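Long-range contacts in aldehyde dehydrogenase (Anabaena variabilis, PDB 4H7N), which probably oxidises aldehydes to carboxylic acids with NAD+ as the electron acceptor, as many members of the aldehyde dehydrogenase family do: residues Ala37-Gln41 / Pro126-Val130; Asp319-Ala324 / Met358-Glu364; Gly328-Gly334 / Pro348-Val354. All blocks are in the same frame, centred on the assembly; numbering follows the deposited sequence.

Contact 1 comes first along the chain and stands apart: its centre lies about 43 Å from that of contact 2 and about 51 Å from that of contact 3, across the centre of the chain. It joins helix 27-46 to strand 118-134 of the eight-stranded mixed sheet. Contacts 2 and 3 have centres about 11 Å apart and touch, contact 3 falling in sequence between the two segments of contact 2. Helix 311-326, strand 330-333, strand 349-352 and the loop before strand 369-375 thus make one continuous unit at the edge of the seven-stranded sheet. Contact 1 thus belongs to one sheet, contacts 2 and 3 to the edge of another.

Contact 1 (Ala37-Gln41 / Pro126-Val130); sequences ARRAQ and PYPLV
The guanidinium of Arg38 lies flat against Leu129, whose CB sits 3.7 Å above the plane and over its centre, while CB of Pro128 approaches NH1 obliquely. The Arg38 side chain crosses that of Leu129 at about a right angle; extended from CG to NE, it carries the guanidinium out to Leu129, where its flat face rests on CB. Its nitrogens have their own partners: NH1 forms a salt bridge with Asp204, and NH2 a hydrogen bond with the carbonyl of Tyr202. The same Asp204 carboxylate oxygen accepts a bond from the backbone N of Leu129, tying strand and arginine to one acid.

One turn along the helix, the amide of Gln41 crosses Pro128 obliquely. With CG anti to the backbone N (chi1 -173°) and a bend at chi2 (-87°), the side chain leaves the helix and then folds across the loop. Its CG comes within 3.3 Å of Pro128 O. At the far end, NE2 reaches 3.9 Å from CG of Pro126. NE2 also donates to Gly154 O and bonds to Gln45 OE1, so the buried NE2 has two acceptors. Replacing Gln41 by alanine is likely to leave Gly154 O and Gln45 OE1 without this NE2 and open a gap against Pro126 and Pro128. The small Ala37 gives Leu129 CD1 room against the helix, with CB at 4.1 Å, and it also packs on Ala156 of strand 156-161.

No hydrogen bond runs directly between residues 37-41 and residues 126-130. The chemistry implies a division of labour, in which long polar side chains pack against prolines and leucine, and send their bonds to Tyr202 and Asp204, and to Gly154 and Gln45.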
ATOM      1  N   ALA A  37      24.283   3.763  -5.014  1.00 33.68           N
ATOM      2  CA  ALA A  37      23.412   2.656  -5.392  1.00 30.79           C
ATOM      3  C   ALA A  37      22.442   3.093  -6.517  1.00 29.36           C
ATOM      4  O   ALA A  37      22.176   2.353  -7.460  1.00 28.44           O
ATOM      5  CB  ALA A  37      22.647   2.125  -4.186  1.00 29.72           C
ATOM      6  N   ARG A  38      21.959   4.323  -6.439  1.00 30.65           N
ATOM      7  CA  ARG A  38      21.047   4.874  -7.460  1.00 31.04           C
ATOM      8  C   ARG A  38      21.642   4.924  -8.849  1.00 32.96           C
ATOM      9  O   ARG A  38      20.945   4.642  -9.846  1.00 31.27           O
ATOM     10  CB  ARG A  38      20.590   6.280  -7.073  1.00 31.17           C
ATOM     11  CG  ARG A  38      19.486   6.266  -6.030  1.00 29.61           C
ATOM     12  CD  ARG A  38      19.085   7.694  -5.691  1.00 31.37           C
ATOM     13  NE  ARG A  38      18.145   7.736  -4.584  1.00 30.21           N
ATOM     14  CZ  ARG A  38      16.863   7.385  -4.664  1.00 29.28           C
ATOM     15  NH1 ARG A  38      16.316   7.007  -5.824  1.00 28.38           N
ATOM     16  NH2 ARG A  38      16.104   7.452  -3.570  1.00 28.08           N
ATOM     17  N   ARG A  39      22.921   5.294  -8.904  1.00 36.72           N
ATOM     18  CA  ARG A  39      23.665   5.336 -10.157  1.00 39.60           C
ATOM     19  C   ARG A  39      23.822   3.945 -10.753  1.00 36.59           C
ATOM     20  O   ARG A  39      23.750   3.780 -11.952  1.00 36.84           O
ATOM     21  CB  ARG A  39      25.026   6.013  -9.956  1.00 45.60           C
ATOM     22  CG  ARG A  39      24.912   7.535 -10.015  1.00 53.28           C
ATOM     23  CD  ARG A  39      26.253   8.255 -10.160  1.00 61.72           C
ATOM     24  NE  ARG A  39      26.618   8.885  -8.893  1.00 68.41           N
ATOM     25  CZ  ARG A  39      27.388   8.348  -7.944  1.00 71.50           C
ATOM     26  NH1 ARG A  39      27.978   7.152  -8.093  1.00 73.16           N
ATOM     27  NH2 ARG A  39      27.587   9.038  -6.831  1.00 71.12           N
ATOM     28  N   ALA A  40      24.033   2.945  -9.914  1.00 33.98           N
ATOM     29  CA  ALA A  40      24.206   1.585 -10.402  1.00 32.92           C
ATOM     30  C   ALA A  40      22.877   0.897 -10.749  1.00 31.28           C
ATOM     31  O   ALA A  40      22.866  -0.115 -11.469  1.00 29.57           O
ATOM     32  CB  ALA A  40      24.956   0.759  -9.362  1.00 34.80           C
ATOM     33  N   GLN A  41      21.763   1.428 -10.216  1.00 30.59           N
ATOM     34  CA  GLN A  41      20.460   0.818 -10.380  1.00 28.57           C
ATOM     35  C   GLN A  41      19.947   0.772 -11.819  1.00 28.57           C
ATOM     36  O   GLN A  41      19.268  -0.164 -12.183  1.00 27.67           O
ATOM     37  CB  GLN A  41      19.438   1.539  -9.479  1.00 27.73           C
ATOM     38  CG  GLN A  41      18.070   0.881  -9.425  1.00 26.35           C
ATOM     39  CD  GLN A  41      17.163   1.347 -10.513  1.00 27.73           C
ATOM     40  OE1 GLN A  41      17.290   2.458 -10.974  1.00 27.95           O
ATOM     41  NE2 GLN A  41      16.226   0.489 -10.936  1.00 29.03           N
ATOM     42  N   PRO A 126      10.517  -0.664 -11.429  1.00 28.85           N
ATOM     43  CA  PRO A 126      10.864  -0.769  -9.998  1.00 25.98           C
ATOM     44  C   PRO A 126      11.063   0.573  -9.307  1.00 24.63           C
ATOM     45  O   PRO A 126      11.533   1.508  -9.916  1.00 26.01           O
ATOM     46  CB  PRO A 126      12.187  -1.527 -10.014  1.00 28.91           C
ATOM     47  CG  PRO A 126      12.786  -1.296 -11.378  1.00 29.42           C
ATOM     48  CD  PRO A 126      11.611  -1.109 -12.307  1.00 29.48           C
ATOM     49  N   TYR A 127      10.785   0.643  -8.004  1.00 25.16           N
ATOM     50  CA  TYR A 127      11.275   1.760  -7.185  1.00 24.23           C
ATOM     51  C   TYR A 127      12.799   1.715  -7.270  1.00 24.36           C
ATOM     52  O   TYR A 127      13.374   0.655  -7.054  1.00 26.65           O
ATOM     53  CB  TYR A 127      10.832   1.604  -5.757  1.00 24.46           C
ATOM     54  CG  TYR A 127       9.352   1.831  -5.565  1.00 25.92           C
ATOM     55  CD1 TYR A 127       8.457   0.808  -5.729  1.00 27.23           C
ATOM     56  CD2 TYR A 127       8.845   3.079  -5.241  1.00 29.02           C
ATOM     57  CE1 TYR A 127       7.076   1.010  -5.582  1.00 27.96           C
ATOM     58  CE2 TYR A 127       7.465   3.300  -5.098  1.00 30.00           C
ATOM     59  CZ  TYR A 127       6.605   2.254  -5.274  1.00 28.44           C
ATOM     60  OH  TYR A 127       5.284   2.433  -5.138  1.00 32.62           O
ATOM     61  N   PRO A 128      13.460   2.841  -7.543  1.00 24.27           N
ATOM     62  CA  PRO A 128      14.925   2.698  -7.713  1.00 24.95           C
ATOM     63  C   PRO A 128      15.693   2.269  -6.443  1.00 25.63           C
ATOM     64  O   PRO A 128      16.648   1.489  -6.551  1.00 26.56           O
ATOM     65  CB  PRO A 128      15.352   4.077  -8.159  1.00 26.13           C
ATOM     66  CG  PRO A 128      14.144   4.625  -8.881  1.00 26.12           C
ATOM     67  CD  PRO A 128      12.973   4.128  -8.075  1.00 24.66           C
ATOM     68  N   LEU A 129      15.306   2.781  -5.297  1.00 22.98           N
ATOM     69  CA  LEU A 129      16.023   2.515  -4.038  1.00 23.99           C
ATOM     70  C   LEU A 129      15.105   2.185  -2.862  1.00 23.91           C
ATOM     71  O   LEU A 129      14.246   2.983  -2.451  1.00 23.41           O
ATOM     72  CB  LEU A 129      16.913   3.683  -3.689  1.00 25.17           C
ATOM     73  CG  LEU A 129      17.859   3.434  -2.493  1.00 25.71           C
ATOM     74  CD1 LEU A 129      18.831   2.283  -2.798  1.00 26.78           C
ATOM     75  CD2 LEU A 129      18.637   4.670  -2.129  1.00 27.15           C
ATOM     76  N   VAL A 130      15.261   0.963  -2.357  1.00 22.03           N
ATOM     77  CA  VAL A 130      14.438   0.417  -1.275  1.00 20.82           C
ATOM     78  C   VAL A 130      15.323   0.361  -0.033  1.00 22.69           C
ATOM     79  O   VAL A 130      16.517  -0.081  -0.116  1.00 23.13           O
ATOM     80  CB  VAL A 130      13.916  -0.992  -1.644  1.00 20.52           C
ATOM     81  CG1 VAL A 130      13.227  -1.638  -0.465  1.00 21.08           C
ATOM     82  CG2 VAL A 130      12.954  -0.886  -2.807  1.00 22.61           C
TER

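Contact 2 (Asp319-Ala324 / Met358-Glu364); sequences DHILDA and MKVMTEE
Asp323 swings CG anti to its own backbone N (chi1 167°), which carries the carboxylate across to Lys359, while His320, its CG placed anti to the carbonyl carbon (chi1 -75°), lays its ring beneath the same lysine. The contact packs helix 311-326 of the aldehyde dehydrogenase fold against the loop between strands 349-352 and 369-375. Lys359 N donates to Asp323 OD2 at 2.9 Å, meeting it on the syn side but 33° out of the carboxylate plane. Asp323 OD1 has a second partner, Lys327.

CB of Lys359 stands over the His320 ring, 3.8 Å from its centroid, in a CH-pi contact, and the two side chains cross at about a right angle. Farther along, the salt bridge from Lys359 NZ to Asp319 OD2 is a long one, 3.6 Å. A histidine suits this buried place because it offers a flat face to the lysine and a polar atom, ND1, that bonds to Thr365 OG1, while its CE1 edge faces Glu363 O, near the ring plane, at 3.4 Å. Small Ala324 lets the selenium of Met358 come within 4.1 Å of its CB, and Val360 adds its own methyl beside it. The loop leads on to Glu364, whose side chain is about 9 Å from that of Glu232, the predicted active-site residue. A single water completes the join, donating to His320 O and Asp323 OD2 and accepting from Val360 N at 2.8 Å.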
ATOM      1  N   ASP A 319      10.246  -8.971  33.575  1.00 34.31           N
ATOM      2  CA  ASP A 319       9.161  -8.135  34.052  1.00 35.97           C
ATOM      3  C   ASP A 319       7.786  -8.785  33.850  1.00 35.13           C
ATOM      4  O   ASP A 319       6.941  -8.716  34.731  1.00 36.82           O
ATOM      5  CB  ASP A 319       9.260  -6.795  33.355  1.00 37.26           C
ATOM      6  CG  ASP A 319       8.137  -5.885  33.701  1.00 40.89           C
ATOM      7  OD1 ASP A 319       8.074  -5.540  34.885  1.00 43.49           O
ATOM      8  OD2 ASP A 319       7.327  -5.517  32.808  1.00 39.41           O
ATOM      9  N   HIS A 320       7.594  -9.485  32.732  1.00 33.05           N
ATOM     10  CA  HIS A 320       6.324 -10.171  32.455  1.00 31.85           C
ATOM     11  C   HIS A 320       6.088 -11.300  33.432  1.00 33.08           C
ATOM     12  O   HIS A 320       4.962 -11.511  33.893  1.00 31.71           O
ATOM     13  CB  HIS A 320       6.261 -10.667  30.981  1.00 30.25           C
ATOM     14  CG  HIS A 320       6.020  -9.561  30.001  1.00 30.26           C
ATOM     15  ND1 HIS A 320       5.465  -9.762  28.752  1.00 29.67           N
ATOM     16  CD2 HIS A 320       6.210  -8.223  30.123  1.00 29.86           C
ATOM     17  CE1 HIS A 320       5.330  -8.593  28.150  1.00 29.98           C
ATOM     18  NE2 HIS A 320       5.783  -7.647  28.955  1.00 30.54           N
ATOM     19  N   ILE A 321       7.153 -12.040  33.741  1.00 32.21           N
ATOM     20  CA  ILE A 321       7.061 -13.150  34.691  1.00 33.64           C
ATOM     21  C   ILE A 321       6.743 -12.606  36.092  1.00 33.54           C
ATOM     22  O   ILE A 321       5.810 -13.064  36.757  1.00 32.79           O
ATOM     23  CB  ILE A 321       8.373 -13.994  34.732  1.00 35.29           C
ATOM     24  CG1 ILE A 321       8.626 -14.675  33.422  1.00 35.87           C
ATOM     25  CG2 ILE A 321       8.307 -15.078  35.800  1.00 38.56           C
ATOM     26  CD1 ILE A 321      10.001 -15.275  33.323  1.00 36.81           C
ATOM     27  N   LEU A 322       7.481 -11.598  36.527  1.00 36.81           N
ATOM     28  CA  LEU A 322       7.173 -10.968  37.832  1.00 37.70           C
ATOM     29  C   LEU A 322       5.785 -10.343  37.932  1.00 37.81           C
ATOM     30  O   LEU A 322       5.068 -10.550  38.929  1.00 37.71           O
ATOM     31  CB  LEU A 322       8.215  -9.912  38.180  1.00 40.70           C
ATOM     32  CG  LEU A 322       9.626 -10.450  38.436  1.00 44.24           C
ATOM     33  CD1 LEU A 322      10.595  -9.279  38.575  1.00 48.21           C
ATOM     34  CD2 LEU A 322       9.729 -11.348  39.661  1.00 44.57           C
ATOM     35  N   ASP A 323       5.383  -9.588  36.913  1.00 36.16           N
ATOM     36  CA  ASP A 323       4.016  -8.996  36.904  1.00 36.51           C
ATOM     37  C   ASP A 323       2.971 -10.125  37.025  1.00 36.00           C
ATOM     38  O   ASP A 323       1.998 -10.019  37.781  1.00 35.19           O
ATOM     39  CB  ASP A 323       3.807  -8.184  35.614  1.00 35.56           C
ATOM     40  CG  ASP A 323       2.354  -7.803  35.382  1.00 37.63           C
ATOM     41  OD1 ASP A 323       1.871  -6.834  36.016  1.00 38.25           O
ATOM     42  OD2 ASP A 323       1.677  -8.449  34.552  1.00 34.96           O
ATOM     43  N   ALA A 324       3.182 -11.213  36.266  1.00 34.62           N
ATOM     44  CA  ALA A 324       2.280 -12.375  36.301  1.00 34.32           C
ATOM     45  C   ALA A 324       2.167 -13.000  37.695  1.00 36.10           C
ATOM     46  O   ALA A 324       1.057 -13.219  38.208  1.00 36.20           O
ATOM     47  CB  ALA A 324       2.713 -13.434  35.290  1.00 34.84           C
HETATM   48  N   MSE A 358      -2.763  -9.285  33.068  1.00 34.06           N
HETATM   49  CA  MSE A 358      -1.301  -9.423  33.132  1.00 33.49           C
HETATM   50  C   MSE A 358      -0.621  -9.052  31.816  1.00 33.58           C
HETATM   51  O   MSE A 358      -1.130  -9.335  30.702  1.00 34.63           O
HETATM   52  CB  MSE A 358      -0.919 -10.890  33.477  1.00 33.76           C
HETATM   53  CG  MSE A 358      -1.556 -11.438  34.723  1.00 33.99           C
HETATM   54 SE   MSE A 358      -1.349 -13.410  34.765  1.00 36.35          SE
HETATM   55  CE  MSE A 358      -2.104 -13.611  36.556  1.00 36.58           C
ATOM     56  N   LYS A 359       0.579  -8.479  31.918  1.00 34.43           N
ATOM     57  CA  LYS A 359       1.357  -8.115  30.746  1.00 34.66           C
ATOM     58  C   LYS A 359       1.650  -9.271  29.853  1.00 33.29           C
ATOM     59  O   LYS A 359       1.668  -9.138  28.629  1.00 29.81           O
ATOM     60  CB  LYS A 359       2.700  -7.560  31.169  1.00 38.49           C
ATOM     61  CG  LYS A 359       2.620  -6.204  31.842  1.00 41.40           C
ATOM     62  CD  LYS A 359       4.011  -5.878  32.360  1.00 43.07           C
ATOM     63  CE  LYS A 359       4.011  -4.757  33.369  1.00 46.38           C
ATOM     64  NZ  LYS A 359       4.309  -3.494  32.660  1.00 48.90           N
ATOM     65  N   VAL A 360       1.927 -10.416  30.464  1.00 34.15           N
ATOM     66  CA  VAL A 360       2.297 -11.595  29.686  1.00 33.04           C
ATOM     67  C   VAL A 360       1.175 -12.059  28.730  1.00 31.41           C
ATOM     68  O   VAL A 360       1.418 -12.811  27.801  1.00 31.14           O
ATOM     69  CB  VAL A 360       2.762 -12.729  30.642  1.00 33.41           C
ATOM     70  CG1 VAL A 360       1.573 -13.449  31.254  1.00 33.26           C
ATOM     71  CG2 VAL A 360       3.682 -13.694  29.922  1.00 33.88           C
HETATM   72  N   MSE A 361      -0.056 -11.643  28.995  1.00 31.06           N
HETATM   73  CA  MSE A 361      -1.193 -11.942  28.127  1.00 32.32           C
HETATM   74  C   MSE A 361      -1.605 -10.814  27.200  1.00 33.70           C
HETATM   75  O   MSE A 361      -2.513 -10.987  26.372  1.00 31.63           O
HETATM   76  CB  MSE A 361      -2.321 -12.467  29.028  1.00 35.47           C
HETATM   77  CG  MSE A 361      -1.868 -13.884  29.404  1.00 39.64           C
HETATM   78 SE   MSE A 361      -3.401 -15.009  29.788  0.85 48.86          SE
HETATM   79  CE  MSE A 361      -3.512 -15.703  27.952  1.00 39.62           C
ATOM     80  N   THR A 362      -0.959  -9.657  27.303  1.00 33.99           N
ATOM     81  CA  THR A 362      -1.375  -8.530  26.505  1.00 35.80           C
ATOM     82  C   THR A 362      -0.222  -7.887  25.721  1.00 35.73           C
ATOM     83  O   THR A 362      -0.393  -7.645  24.552  1.00 38.97           O
ATOM     84  CB  THR A 362      -2.047  -7.460  27.351  1.00 36.90           C
ATOM     85  OG1 THR A 362      -1.126  -7.000  28.329  1.00 34.28           O
ATOM     86  CG2 THR A 362      -3.296  -8.011  28.015  1.00 38.62           C
ATOM     87  N   GLU A 363       0.929  -7.629  26.333  1.00 32.10           N
ATOM     88  CA  GLU A 363       2.053  -7.003  25.632  1.00 31.37           C
ATOM     89  C   GLU A 363       2.966  -8.091  25.068  1.00 30.14           C
ATOM     90  O   GLU A 363       3.087  -9.143  25.662  1.00 28.64           O
ATOM     91  CB  GLU A 363       2.831  -6.078  26.566  1.00 35.64           C
ATOM     92  CG  GLU A 363       1.957  -4.936  27.104  1.00 40.04           C
ATOM     93  CD  GLU A 363       2.588  -4.159  28.255  1.00 45.62           C
ATOM     94  OE1 GLU A 363       3.813  -4.243  28.475  1.00 45.00           O
ATOM     95  OE2 GLU A 363       1.834  -3.451  28.958  1.00 53.74           O
ATOM     96  N   GLU A 364       3.601  -7.816  23.931  1.00 29.55           N
ATOM     97  CA  GLU A 364       4.491  -8.762  23.292  1.00 32.18           C
ATOM     98  C   GLU A 364       5.576  -9.157  24.300  1.00 28.92           C
ATOM     99  O   GLU A 364       6.213  -8.297  24.904  1.00 28.99           O
ATOM    100  CB  GLU A 364       5.111  -8.178  21.993  1.00 33.39           C
ATOM    101  CG  GLU A 364       5.931  -9.192  21.163  1.00 35.50           C
ATOM    102  CD  GLU A 364       6.186  -8.757  19.686  1.00 36.37           C
ATOM    103  OE1 GLU A 364       6.570  -7.565  19.516  1.00 33.14           O
ATOM    104  OE2 GLU A 364       5.999  -9.593  18.714  1.00 32.44           O
TER
HETATM  105  O   HOH W   1       2.470 -10.617  33.230  1.00 33.73           O

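Contact 3 (Gly328-Gly334 / Pro348-Val354); sequences GAVIHCG and PTVMTNV
From its CB, 3.6 Å from Val350 O, the side chain of His332 runs back along the partner strand toward Thr352, with CG anti to the carbonyl carbon (chi1 -60°). CG lies 4.0 Å from Val350 O, CD2 is about equally far from that oxygen and Thr352 OG1, and CE1 also nears the hydroxyl. At the tip, NE2 and Thr352 OG1 share a nearly straight hydrogen bond of 2.8 Å; either may donate. CG1 of Val330 sits over one ring face, toward the rim.

This is an antiparallel pair: Val330 and Thr352 exchange backbone bonds, and His332 N donates to Val350 O. Ile331 and Met351 form the non-hydrogen-bonded pair, their side chains side by side, with Ile331 CD1 4.0 Å from CG of the selenomethionine. At the start of the pair, Asn353 ND2 donates to Gly328 O from above the carbonyl plane. Gly328, with positive phi, closes helix 311-326 in a Schellman motif, where a side chain would jam against the preceding carbonyl.

Strand 330-333 is an edge strand of the seven-stranded sheet within this chain: Ile331 and Met351 face helix 311-326, His332, Val350 and Thr352 meet helix 279-292, and strand 349-352 continues the sheet to strand 369-375.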
ATOM      1  N   GLY A 328      -0.971 -13.408  40.567  1.00 40.05           N
ATOM      2  CA  GLY A 328      -1.523 -14.692  40.956  1.00 40.27           C
ATOM      3  C   GLY A 328      -1.064 -15.860  40.107  1.00 38.91           C
ATOM      4  O   GLY A 328      -1.451 -16.976  40.390  1.00 38.63           O
ATOM      5  N   ALA A 329      -0.258 -15.641  39.068  1.00 37.90           N
ATOM      6  CA  ALA A 329       0.090 -16.762  38.155  1.00 36.25           C
ATOM      7  C   ALA A 329       0.820 -17.873  38.926  1.00 37.03           C
ATOM      8  O   ALA A 329       1.459 -17.604  39.935  1.00 35.90           O
ATOM      9  CB  ALA A 329       0.931 -16.276  36.993  1.00 35.46           C
ATOM     10  N   VAL A 330       0.653 -19.115  38.465  1.00 36.60           N
ATOM     11  CA  VAL A 330       1.337 -20.294  38.993  1.00 37.11           C
ATOM     12  C   VAL A 330       2.343 -20.758  37.947  1.00 36.90           C
ATOM     13  O   VAL A 330       1.964 -20.999  36.822  1.00 38.24           O
ATOM     14  CB  VAL A 330       0.323 -21.441  39.240  1.00 37.93           C
ATOM     15  CG1 VAL A 330       1.027 -22.740  39.622  1.00 38.43           C
ATOM     16  CG2 VAL A 330      -0.678 -21.039  40.340  1.00 38.93           C
ATOM     17  N   ILE A 331       3.612 -20.867  38.312  1.00 35.47           N
ATOM     18  CA  ILE A 331       4.663 -21.302  37.406  1.00 36.52           C
ATOM     19  C   ILE A 331       4.840 -22.788  37.607  1.00 37.10           C
ATOM     20  O   ILE A 331       5.167 -23.206  38.706  1.00 35.58           O
ATOM     21  CB  ILE A 331       6.027 -20.659  37.756  1.00 38.00           C
ATOM     22  CG1 ILE A 331       5.922 -19.119  37.833  1.00 39.81           C
ATOM     23  CG2 ILE A 331       7.133 -21.146  36.824  1.00 37.71           C
ATOM     24  CD1 ILE A 331       5.945 -18.399  36.552  1.00 40.58           C
ATOM     25  N   HIS A 332       4.651 -23.580  36.561  1.00 35.96           N
ATOM     26  CA  HIS A 332       4.842 -25.019  36.680  1.00 37.60           C
ATOM     27  C   HIS A 332       6.246 -25.482  36.329  1.00 38.39           C
ATOM     28  O   HIS A 332       6.679 -26.518  36.804  1.00 39.77           O
ATOM     29  CB  HIS A 332       3.821 -25.745  35.834  1.00 37.80           C
ATOM     30  CG  HIS A 332       2.418 -25.445  36.231  1.00 38.81           C
ATOM     31  ND1 HIS A 332       1.719 -26.221  37.125  1.00 42.51           N
ATOM     32  CD2 HIS A 332       1.598 -24.424  35.907  1.00 40.01           C
ATOM     33  CE1 HIS A 332       0.516 -25.714  37.315  1.00 41.20           C
ATOM     34  NE2 HIS A 332       0.421 -24.616  36.594  1.00 42.07           N
ATOM     35  N   CYS A 333       6.948 -24.734  35.495  1.00 36.64           N
ATOM     36  CA  CYS A 333       8.292 -25.098  35.072  1.00 37.59           C
ATOM     37  C   CYS A 333       8.932 -23.838  34.526  1.00 37.00           C
ATOM     38  O   CYS A 333       8.250 -22.882  34.095  1.00 37.06           O
ATOM     39  CB  CYS A 333       8.292 -26.236  34.017  1.00 36.85           C
ATOM     40  SG  CYS A 333       7.519 -25.883  32.389  1.00 36.30           S
ATOM     41  N   GLY A 334      10.246 -23.825  34.562  1.00 37.63           N
ATOM     42  CA  GLY A 334      11.018 -22.659  34.172  1.00 37.89           C
ATOM     43  C   GLY A 334      10.707 -21.431  35.008  1.00 37.83           C
ATOM     44  O   GLY A 334      10.787 -21.488  36.195  1.00 37.50           O
ATOM     45  N   PRO A 348      11.826 -22.798  28.811  1.00 31.90           N
ATOM     46  CA  PRO A 348      10.396 -22.955  28.522  1.00 30.90           C
ATOM     47  C   PRO A 348       9.568 -22.918  29.804  1.00 31.10           C
ATOM     48  O   PRO A 348       9.876 -23.600  30.764  1.00 30.79           O
ATOM     49  CB  PRO A 348      10.335 -24.335  27.862  1.00 31.93           C
ATOM     50  CG  PRO A 348      11.657 -24.462  27.177  1.00 31.60           C
ATOM     51  CD  PRO A 348      12.631 -23.850  28.153  1.00 32.27           C
ATOM     52  N   THR A 349       8.584 -22.045  29.831  1.00 29.34           N
ATOM     53  CA  THR A 349       7.858 -21.722  31.034  1.00 29.74           C
ATOM     54  C   THR A 349       6.378 -21.900  30.803  1.00 31.22           C
ATOM     55  O   THR A 349       5.817 -21.231  29.934  1.00 30.49           O
ATOM     56  CB  THR A 349       8.155 -20.277  31.409  1.00 29.70           C
ATOM     57  OG1 THR A 349       9.562 -20.136  31.642  1.00 29.78           O
ATOM     58  CG2 THR A 349       7.402 -19.830  32.612  1.00 29.78           C
ATOM     59  N   VAL A 350       5.748 -22.824  31.548  1.00 30.43           N
ATOM     60  CA  VAL A 350       4.279 -22.997  31.529  1.00 29.79           C
ATOM     61  C   VAL A 350       3.701 -22.356  32.783  1.00 31.60           C
ATOM     62  O   VAL A 350       4.132 -22.683  33.892  1.00 32.54           O
ATOM     63  CB  VAL A 350       3.871 -24.478  31.479  1.00 31.30           C
ATOM     64  CG1 VAL A 350       2.353 -24.638  31.485  1.00 31.73           C
ATOM     65  CG2 VAL A 350       4.482 -25.146  30.258  1.00 31.56           C
HETATM   66  N   MSE A 351       2.711 -21.482  32.600  1.00 31.50           N
HETATM   67  CA  MSE A 351       2.012 -20.852  33.704  1.00 34.44           C
HETATM   68  C   MSE A 351       0.522 -20.990  33.567  1.00 34.51           C
HETATM   69  O   MSE A 351      -0.033 -20.930  32.466  1.00 34.05           O
HETATM   70  CB  MSE A 351       2.237 -19.358  33.737  1.00 35.98           C
HETATM   71  CG  MSE A 351       3.596 -18.864  33.328  1.00 39.76           C
HETATM   72 SE   MSE A 351       3.670 -16.866  33.529  0.85 48.57          SE
HETATM   73  CE  MSE A 351       1.881 -16.374  33.200  1.00 40.93           C
ATOM     74  N   THR A 352      -0.152 -21.103  34.697  1.00 34.97           N
ATOM     75  CA  THR A 352      -1.622 -21.156  34.740  1.00 34.43           C
ATOM     76  C   THR A 352      -2.108 -20.144  35.804  1.00 34.74           C
ATOM     77  O   THR A 352      -1.305 -19.412  36.407  1.00 34.00           O
ATOM     78  CB  THR A 352      -2.170 -22.587  35.025  1.00 36.16           C
ATOM     79  OG1 THR A 352      -1.799 -23.008  36.336  1.00 34.22           O
ATOM     80  CG2 THR A 352      -1.658 -23.645  33.989  1.00 36.26           C
ATOM     81  N   ASN A 353      -3.414 -20.133  36.027  1.00 34.73           N
ATOM     82  CA  ASN A 353      -4.074 -19.082  36.791  1.00 37.27           C
ATOM     83  C   ASN A 353      -3.717 -17.708  36.231  1.00 36.54           C
ATOM     84  O   ASN A 353      -3.290 -16.834  36.953  1.00 36.88           O
ATOM     85  CB  ASN A 353      -3.662 -19.175  38.240  1.00 40.27           C
ATOM     86  CG  ASN A 353      -4.725 -18.639  39.173  1.00 43.12           C
ATOM     87  OD1 ASN A 353      -5.885 -19.033  39.091  1.00 43.46           O
ATOM     88  ND2 ASN A 353      -4.334 -17.736  40.072  1.00 45.05           N
ATOM     89  N   VAL A 354      -3.833 -17.562  34.912  1.00 35.60           N
ATOM     90  CA  VAL A 354      -3.429 -16.324  34.205  1.00 34.31           C
ATOM     91  C   VAL A 354      -4.669 -15.658  33.635  1.00 34.30           C
ATOM     92  O   VAL A 354      -5.742 -16.285  33.548  1.00 34.36           O
ATOM     93  CB  VAL A 354      -2.418 -16.588  33.085  1.00 35.08           C
ATOM     94  CG1 VAL A 354      -1.113 -17.110  33.651  1.00 33.84           C
ATOM     95  CG2 VAL A 354      -2.959 -17.595  32.064  1.00 34.69           C
TER